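A1 protein (Enterobacteria phage Qbeta, PDB 3RLK) is a minor structural protein of the phage particle, a coat protein extended by a read-through domain. Local coordinates at residues G26-P31 and A185-P190. Numbering follows the deposited sequence.
Sequences GKYTCP and AVIVVP
A Y28 chi1 of 176° carries CG away from its own backbone N, extending the ring toward strand 183-188, while I187 (chi1 63°) turns CG1 away and presents CG2 to that ring. The Y28 hydroxyl receives the V188 amide: N to OH is 3.1 Å with an N-H...O angle of 173°, a nearly straight bond. The carbonyl O of V186 lies in the ring plane, 3.3 Å from Y28 CE1, a polar edge contact but no hydrogen bond. The Y28 and I187 side chains cross at about a right angle, CE1 lying 3.7 Å from I187 CG2. P31 packs its ring on the same strand: CD comes within 3.3 Å of V186 O, and CG makes an apolar contact with V188 CG2 at 3.8 Å as the two side chains run past each other in opposite directions. Backbone hydrogen bonds pair I187 with V155 and Y28 with F63, so the contact joins the edge of a three-stranded antiparallel sheet to the two-stranded sheet 28-29/62-63. The single hydrogen bond between the segments thus runs through the tyrosine hydroxyl, whereas buried V186 O has at most weak C-H...O contacts, which probably only partly offset its missing hydrogen bond.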
# COMPACT_ATOMS: atom_id res chain seq x y z
N GLY A 26 7.52 -10.24 14.76
CA GLY A 26 6.22 -10.92 15.06
C GLY A 26 5.39 -11.10 13.82
O GLY A 26 5.88 -10.99 12.69
N LYS A 27 4.10 -11.33 14.01
CA LYS A 27 3.16 -11.47 12.85
C LYS A 27 1.98 -10.50 13.14
O LYS A 27 1.71 -10.10 14.29
CB LYS A 27 2.56 -12.88 12.77
CG LYS A 27 3.56 -14.07 12.78
CD LYS A 27 3.50 -14.80 11.45
CE LYS A 27 4.62 -15.85 11.24
NZ LYS A 27 5.89 -15.26 10.67
N TYR A 28 1.27 -10.14 12.10
CA TYR A 28 0.12 -9.21 12.22
C TYR A 28 -0.87 -9.56 11.10
O TYR A 28 -0.55 -9.49 9.89
CB TYR A 28 0.64 -7.80 12.04
CG TYR A 28 -0.43 -6.73 12.04
CD1 TYR A 28 -0.83 -6.09 10.85
CD2 TYR A 28 -1.01 -6.33 13.23
CE1 TYR A 28 -1.76 -5.10 10.81
CE2 TYR A 28 -2.00 -5.29 13.23
CZ TYR A 28 -2.35 -4.66 12.04
OH TYR A 28 -3.33 -3.70 12.14
N THR A 29 -2.09 -9.91 11.49
CA THR A 29 -3.16 -10.21 10.52
C THR A 29 -3.65 -8.94 9.84
O THR A 29 -3.94 -7.94 10.54
CB THR A 29 -4.39 -10.79 11.23
OG1 THR A 29 -4.02 -11.99 11.96
CG2 THR A 29 -5.43 -11.14 10.24
N CYS A 30 -3.67 -8.94 8.51
CA CYS A 30 -4.18 -7.82 7.75
C CYS A 30 -5.60 -7.50 8.26
O CYS A 30 -6.47 -8.38 8.30
CB CYS A 30 -4.26 -8.16 6.27
SG CYS A 30 -4.71 -6.74 5.31
N PRO A 31 -5.82 -6.27 8.71
CA PRO A 31 -7.04 -5.95 9.41
C PRO A 31 -8.22 -5.59 8.52
O PRO A 31 -9.28 -5.25 9.02
CB PRO A 31 -6.61 -4.75 10.27
CG PRO A 31 -5.55 -4.13 9.58
CD PRO A 31 -4.91 -5.09 8.63
N ALA A 185 3.29 -3.81 4.75
CA ALA A 185 2.07 -4.20 5.48
C ALA A 185 0.97 -3.15 5.36
O ALA A 185 1.24 -2.01 4.97
CB ALA A 185 2.37 -4.49 6.96
N VAL A 186 -0.27 -3.56 5.67
CA VAL A 186 -1.38 -2.60 5.77
C VAL A 186 -1.80 -2.74 7.21
O VAL A 186 -2.01 -3.90 7.74
CB VAL A 186 -2.63 -2.97 4.84
CG1 VAL A 186 -3.85 -2.08 5.22
CG2 VAL A 186 -2.33 -2.76 3.37
N ILE A 187 -1.90 -1.60 7.91
CA ILE A 187 -2.24 -1.64 9.34
C ILE A 187 -3.42 -0.73 9.65
O ILE A 187 -3.75 0.16 8.84
CB ILE A 187 -1.01 -1.23 10.28
CG1 ILE A 187 -0.63 0.23 9.98
CG2 ILE A 187 0.22 -2.09 9.93
CD1 ILE A 187 0.47 0.81 10.95
N VAL A 188 -3.97 -0.93 10.85
CA VAL A 188 -4.76 0.11 11.51
C VAL A 188 -3.86 0.84 12.56
O VAL A 188 -3.39 0.23 13.52
CB VAL A 188 -6.07 -0.45 12.11
CG1 VAL A 188 -6.77 0.66 12.93
CG2 VAL A 188 -7.10 -0.92 10.99
N VAL A 189 -3.52 2.11 12.32
CA VAL A 189 -2.61 2.79 13.27
C VAL A 189 -3.32 3.05 14.61
O VAL A 189 -4.38 3.70 14.63
CB VAL A 189 -1.95 4.04 12.67
CG1 VAL A 189 -3.00 5.07 12.26
CG2 VAL A 189 -0.90 4.65 13.62
N PRO A 190 -2.76 2.58 15.73
CA PRO A 190 -3.38 2.87 17.07
C PRO A 190 -3.44 4.34 17.42
O PRO A 190 -2.50 5.10 17.14
CB PRO A 190 -2.46 2.20 18.08
CG PRO A 190 -1.65 1.20 17.23
CD PRO A 190 -1.47 1.87 15.87